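Local atomic coordinates of rhamnosidase B (Bacillus sp., PDB entry 2OKX), a protein that hydrolyses terminal alpha-L-rhamnose residues from rhamnose-containing glycosides, as a member of glycoside hydrolase family 78. Residues R652-V657 with E720-F725; V905-G910 with E933-N938. All blocks are in the same frame, centred on the assembly; numbering follows the deposited sequence.

Contact 1: residues R652-V657 with E720-F725; sequences RIWPAV and EEADAF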
loop_
_atom_site.group_PDB
_atom_site.type_symbol
_atom_site.label_atom_id
_atom_site.label_comp_id
_atom_site.label_asym_id
_atom_site.label_seq_id
_atom_site.Cartn_x
_atom_site.Cartn_y
_atom_site.Cartn_z
ATOM N N ARG A 652 -17.090 -20.203 -12.180
ATOM C CA ARG A 652 -16.944 -20.052 -10.737
ATOM C C ARG A 652 -17.245 -18.638 -10.263
ATOM O O ARG A 652 -17.827 -18.448 -9.195
ATOM C CB ARG A 652 -15.522 -20.411 -10.287
ATOM C CG ARG A 652 -15.137 -21.873 -10.436
ATOM C CD ARG A 652 -13.884 -22.171 -9.625
ATOM N NE ARG A 652 -12.721 -21.414 -10.088
ATOM C CZ ARG A 652 -11.928 -21.795 -11.085
ATOM N NH1 ARG A 652 -10.895 -21.044 -11.441
ATOM N NH2 ARG A 652 -12.160 -22.939 -11.718
ATOM N N ILE A 653 -16.854 -17.647 -11.059
ATOM C CA ILE A 653 -17.044 -16.251 -10.680
ATOM C C ILE A 653 -18.370 -15.611 -11.101
ATOM O O ILE A 653 -18.779 -14.605 -10.522
ATOM C CB ILE A 653 -15.870 -15.375 -11.220
ATOM C CG1 ILE A 653 -15.637 -14.185 -10.293
ATOM C CG2 ILE A 653 -16.177 -14.879 -12.631
ATOM C CD1 ILE A 653 -15.058 -14.574 -8.953
ATOM N N TRP A 654 -19.045 -16.184 -12.096
ATOM C CA TRP A 654 -20.308 -15.610 -12.569
ATOM C C TRP A 654 -21.307 -15.267 -11.463
ATOM O O TRP A 654 -21.849 -14.162 -11.432
ATOM C CB TRP A 654 -20.984 -16.536 -13.589
ATOM C CG TRP A 654 -22.400 -16.124 -13.904
ATOM C CD1 TRP A 654 -23.526 -16.883 -13.748
ATOM C CD2 TRP A 654 -22.845 -14.845 -14.385
ATOM N NE1 TRP A 654 -24.642 -16.157 -14.099
ATOM C CE2 TRP A 654 -24.253 -14.905 -14.493
ATOM C CE3 TRP A 654 -22.190 -13.657 -14.734
ATOM C CZ2 TRP A 654 -25.021 -13.819 -14.936
ATOM C CZ3 TRP A 654 -22.954 -12.575 -15.174
ATOM C CH2 TRP A 654 -24.355 -12.667 -15.270
ATOM N N PRO A 655 -21.578 -16.213 -10.547
ATOM C CA PRO A 655 -22.529 -15.943 -9.462
ATOM C C PRO A 655 -22.209 -14.676 -8.667
ATOM O O PRO A 655 -23.101 -13.873 -8.381
ATOM C CB PRO A 655 -22.440 -17.208 -8.610
ATOM C CG PRO A 655 -22.191 -18.266 -9.639
ATOM C CD PRO A 655 -21.140 -17.618 -10.519
ATOM N N ALA A 656 -20.939 -14.493 -8.313
ATOM C CA ALA A 656 -20.528 -13.313 -7.557
ATOM C C ALA A 656 -20.745 -12.050 -8.382
ATOM O O ALA A 656 -21.079 -10.993 -7.842
ATOM C CB ALA A 656 -19.059 -13.430 -7.153
ATOM N N VAL A 657 -20.551 -12.161 -9.693
ATOM C CA VAL A 657 -20.732 -11.024 -10.590
ATOM C C VAL A 657 -22.210 -10.660 -10.693
ATOM O O VAL A 657 -22.584 -9.491 -10.603
ATOM C CB VAL A 657 -20.190 -11.341 -12.005
ATOM C CG1 VAL A 657 -20.549 -10.219 -12.966
ATOM C CG2 VAL A 657 -18.677 -11.526 -11.951
ATOM N N GLU A 720 -27.886 -16.708 -21.006
ATOM C CA GLU A 720 -29.218 -16.146 -20.784
ATOM C C GLU A 720 -29.371 -15.430 -19.444
ATOM O O GLU A 720 -30.159 -14.490 -19.324
ATOM C CB GLU A 720 -30.294 -17.232 -20.906
ATOM C CG GLU A 720 -29.980 -18.533 -20.186
ATOM C CD GLU A 720 -28.928 -19.353 -20.908
ATOM O OE1 GLU A 720 -29.119 -19.640 -22.109
ATOM O OE2 GLU A 720 -27.913 -19.713 -20.275
ATOM N N GLU A 721 -28.618 -15.867 -18.440
ATOM C CA GLU A 721 -28.688 -15.246 -17.122
ATOM C C GLU A 721 -28.203 -13.797 -17.144
ATOM O O GLU A 721 -28.204 -13.119 -16.115
ATOM C CB GLU A 721 -27.865 -16.050 -16.110
ATOM C CG GLU A 721 -28.497 -17.375 -15.711
ATOM C CD GLU A 721 -27.718 -18.093 -14.621
ATOM O OE1 GLU A 721 -27.372 -17.445 -13.610
ATOM O OE2 GLU A 721 -27.460 -19.306 -14.768
ATOM N N ALA A 722 -27.801 -13.318 -18.319
ATOM C CA ALA A 722 -27.307 -11.952 -18.456
ATOM C C ALA A 722 -28.168 -11.073 -19.359
ATOM O O ALA A 722 -27.887 -9.885 -19.524
ATOM C CB ALA A 722 -25.871 -11.972 -18.973
ATOM N N ASP A 723 -29.218 -11.644 -19.942
ATOM C CA ASP A 723 -30.088 -10.872 -20.827
ATOM C C ASP A 723 -30.843 -9.775 -20.091
ATOM O O ASP A 723 -31.073 -8.697 -20.640
ATOM C CB ASP A 723 -31.077 -11.789 -21.550
ATOM C CG ASP A 723 -30.399 -12.669 -22.585
ATOM O OD1 ASP A 723 -29.793 -13.690 -22.201
ATOM O OD2 ASP A 723 -30.462 -12.329 -23.785
ATOM N N ALA A 724 -31.225 -10.049 -18.849
ATOM C CA ALA A 724 -31.941 -9.064 -18.048
ATOM C C ALA A 724 -31.046 -7.850 -17.823
ATOM O O ALA A 724 -31.501 -6.705 -17.898
ATOM C CB ALA A 724 -32.353 -9.673 -16.710
ATOM N N PHE A 725 -29.770 -8.103 -17.548
ATOM C CA PHE A 725 -28.807 -7.026 -17.327
ATOM C C PHE A 725 -28.644 -6.226 -18.614
ATOM O O PHE A 725 -28.488 -5.005 -18.585
ATOM C CB PHE A 725 -27.446 -7.596 -16.904
ATOM C CG PHE A 725 -27.422 -8.177 -15.512
ATOM C CD1 PHE A 725 -26.371 -8.995 -15.110
ATOM C CD2 PHE A 725 -28.436 -7.897 -14.597
ATOM C CE1 PHE A 725 -26.327 -9.530 -13.824
ATOM C CE2 PHE A 725 -28.400 -8.428 -13.307
ATOM C CZ PHE A 725 -27.343 -9.245 -12.921
#
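W654 spans the gap between R652-V657 and E720-F725, and its indole makes every close approach across this contact. Followed outward from CB, the side chain leaves its helix with CG anti to the backbone N (chi1 169°), a turn that carries the ring across to the second segment. CD1 comes no nearer than 3.9 Å to OE1 of E721, the atom that its neighbour NE1 engages. NE1 donates a hydrogen bond to OE1 of E721 over 3.1 Å. The bond is nearly straight, 166° at the hydrogen, and the acceptor lies almost in the indole plane. Seen from the glutamate the geometry is different: the N-H comes from above the carboxylate, well out of its plane, and the two flat groups are turned 65° against each other. Next along the ring, CE2 and CZ2 lie beside CB of E721, and CZ2 has the backbone O of E721 at its edge, 3.5 Å away in the ring plane. At the far corner CH2 meets CB of A722 at 4.1 Å and CE1 of F725 at 4.0 Å. One residue thus shows how an indole can pair its single polar N-H with a carboxylate while its benzo end meets a backbone carbonyl O at the edge and apolar side chains at the corner. A leucine in place of W654 would probably leave the E721 carboxylate without this donor and open a gap beside A722 and F725. Within the (alpha/alpha)6-barrel glycosidase domain, W654 belongs to helix 647-665, whereas F725 stands in the first turn of helix 723-739, just after the 3-10 segment that carries E721. Helix 696-715 adjoins both sides, its A713 touching W654 and A722, and F725 also packs along helix 647-665 at L661 and L665.

Contact 2: residues V905-G910 with E933-N938; sequences VPLPQG and EDIEVN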
loop_
_atom_site.group_PDB
_atom_site.type_symbol
_atom_site.label_atom_id
_atom_site.label_comp_id
_atom_site.label_asym_id
_atom_site.label_seq_id
_atom_site.Cartn_x
_atom_site.Cartn_y
_atom_site.Cartn_z
ATOM N N VAL A 905 5.672 -10.055 -26.055
ATOM C CA VAL A 905 4.510 -10.164 -25.185
ATOM C C VAL A 905 4.418 -11.636 -24.799
ATOM O O VAL A 905 4.345 -12.509 -25.664
ATOM C CB VAL A 905 3.210 -9.744 -25.914
ATOM C CG1 VAL A 905 2.009 -9.899 -24.989
ATOM C CG2 VAL A 905 3.326 -8.299 -26.382
ATOM N N PRO A 906 4.473 -11.934 -23.496
ATOM C CA PRO A 906 4.385 -13.340 -23.098
ATOM C C PRO A 906 2.964 -13.861 -23.283
ATOM O O PRO A 906 2.019 -13.084 -23.331
ATOM C CB PRO A 906 4.839 -13.322 -21.638
ATOM C CG PRO A 906 4.492 -11.944 -21.173
ATOM C CD PRO A 906 4.820 -11.068 -22.354
ATOM N N LEU A 907 2.824 -15.176 -23.405
ATOM C CA LEU A 907 1.514 -15.791 -23.593
ATOM C C LEU A 907 1.145 -16.612 -22.364
ATOM O O LEU A 907 1.986 -17.308 -21.800
ATOM C CB LEU A 907 1.530 -16.690 -24.827
ATOM C CG LEU A 907 1.785 -15.996 -26.167
ATOM C CD1 LEU A 907 2.158 -17.029 -27.203
ATOM C CD2 LEU A 907 0.552 -15.208 -26.590
ATOM N N PRO A 908 -0.128 -16.562 -21.948
ATOM C CA PRO A 908 -0.551 -17.324 -20.768
ATOM C C PRO A 908 -0.357 -18.833 -20.887
ATOM O O PRO A 908 -0.075 -19.501 -19.894
ATOM C CB PRO A 908 -2.019 -16.923 -20.599
ATOM C CG PRO A 908 -2.454 -16.607 -21.985
ATOM C CD PRO A 908 -1.268 -15.867 -22.572
ATOM N N GLN A 909 -0.496 -19.366 -22.098
ATOM C CA GLN A 909 -0.329 -20.804 -22.306
ATOM C C GLN A 909 1.141 -21.176 -22.437
ATOM O O GLN A 909 1.485 -22.350 -22.572
ATOM C CB GLN A 909 -1.071 -21.261 -23.569
ATOM C CG GLN A 909 -0.523 -20.685 -24.878
ATOM C CD GLN A 909 -1.199 -19.386 -25.279
ATOM O OE1 GLN A 909 -1.275 -18.445 -24.492
ATOM N NE2 GLN A 909 -1.694 -19.331 -26.512
ATOM N N GLY A 910 2.009 -20.171 -22.395
ATOM C CA GLY A 910 3.431 -20.423 -22.529
ATOM C C GLY A 910 3.913 -19.914 -23.876
ATOM O O GLY A 910 3.136 -19.836 -24.831
ATOM N N GLU A 933 3.676 -22.091 -33.286
ATOM C CA GLU A 933 3.019 -22.556 -34.509
ATOM C C GLU A 933 1.501 -22.702 -34.486
ATOM O O GLU A 933 0.855 -22.520 -35.513
ATOM C CB GLU A 933 3.637 -23.888 -34.953
ATOM C CG GLU A 933 3.525 -24.985 -33.909
ATOM C CD GLU A 933 4.227 -26.269 -34.320
ATOM O OE1 GLU A 933 4.363 -27.165 -33.459
ATOM O OE2 GLU A 933 4.637 -26.383 -35.495
ATOM N N ASP A 934 0.930 -23.025 -33.330
ATOM C CA ASP A 934 -0.515 -23.218 -33.233
ATOM C C ASP A 934 -1.321 -21.936 -33.038
ATOM O O ASP A 934 -2.529 -21.982 -32.838
ATOM C CB ASP A 934 -0.828 -24.201 -32.106
ATOM C CG ASP A 934 -0.255 -23.763 -30.781
ATOM O OD1 ASP A 934 0.955 -23.439 -30.730
ATOM O OD2 ASP A 934 -1.010 -23.748 -29.788
ATOM N N ILE A 935 -0.657 -20.791 -33.099
ATOM C CA ILE A 935 -1.363 -19.530 -32.939
ATOM C C ILE A 935 -1.556 -18.862 -34.295
ATOM O O ILE A 935 -0.602 -18.681 -35.043
ATOM C CB ILE A 935 -0.594 -18.590 -31.983
ATOM C CG1 ILE A 935 -0.589 -19.202 -30.577
ATOM C CG2 ILE A 935 -1.229 -17.203 -31.974
ATOM C CD1 ILE A 935 0.201 -18.416 -29.557
ATOM N N GLU A 936 -2.801 -18.524 -34.616
ATOM C CA GLU A 936 -3.107 -17.863 -35.877
ATOM C C GLU A 936 -2.742 -16.383 -35.761
ATOM O O GLU A 936 -3.105 -15.718 -34.789
ATOM C CB GLU A 936 -4.597 -18.031 -36.209
ATOM C CG GLU A 936 -5.111 -17.126 -37.323
ATOM C CD GLU A 936 -6.546 -17.448 -37.724
ATOM O OE1 GLU A 936 -7.240 -16.549 -38.238
ATOM O OE2 GLU A 936 -6.978 -18.602 -37.537
ATOM N N VAL A 937 -2.014 -15.879 -36.751
ATOM C CA VAL A 937 -1.586 -14.482 -36.761
ATOM C C VAL A 937 -2.214 -13.698 -37.904
ATOM O O VAL A 937 -2.077 -14.074 -39.065
ATOM C CB VAL A 937 -0.055 -14.377 -36.903
ATOM C CG1 VAL A 937 0.379 -12.911 -36.877
ATOM C CG2 VAL A 937 0.628 -15.169 -35.791
ATOM N N ASN A 938 -2.902 -12.608 -37.572
ATOM C CA ASN A 938 -3.515 -11.750 -38.581
ATOM C C ASN A 938 -2.651 -10.491 -38.660
ATOM O O ASN A 938 -2.495 -9.787 -37.666
ATOM C CB ASN A 938 -4.940 -11.387 -38.164
ATOM C CG ASN A 938 -5.792 -12.610 -37.905
ATOM O OD1 ASN A 938 -5.959 -13.464 -38.781
ATOM N ND2 ASN A 938 -6.338 -12.706 -36.697
HETATM O O HOH W 1 -2.032 -21.798 -28.066
#
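L907 and I935 point their side chains at each other and meet tip to tip, CD1 of L907 against CD1 of I935. At 3.4 Å this methyl pair is tighter than ordinary van der Waals contact. With CG1 anti to the carbonyl carbon (chi1 -66°) and an extended chain beyond it, I935 sends CD1 out to the same region that Q909 enters from the opposite direction. There the amide nitrogen NE2 of Q909 lies 3.7 Å from CD1 of I935, a polar group resting against a methyl. NE2 of Q909 also donates to a water at 2.9 Å, and the water in turn donates to OD2 of D934 at 2.8 Å, so one water links the exposed Q909 and D934 beside the buried leucine-isoleucine pair. Q909 is set here by a type I beta turn from L907 to G910, closed by the bond from the G910 N to the L907 O, which returns strand 900-906 into strand 912-921. W886 also touches L907, and V889 touches I935. The arrangement is consistent with two separate sheets packing in a beta-sandwich-like C-terminal domain, a hairpin turn of one meeting the loop residue just before strand 936-939 of the other.

From the N terminus, the chain reaches contact 1 first: after 652-657 it runs through the rest of helix 647-665 and helix 696-715, and 720-725 then closes a loop of 62 residues, a little under half of them helical. Contact 2 opens only later, and 905-910 is joined to 933-938 by 22 residues, most of them in strands 912-921 and 924-932. The two loops therefore stand in series, neither nested nor crossed. Contact 1 ties helices within the glycosidase domain, contact 2 joins parts of the C-terminal beta domain. Their centres lie 29 Å apart, with about 13 Å between nearest atoms, so the two do not touch.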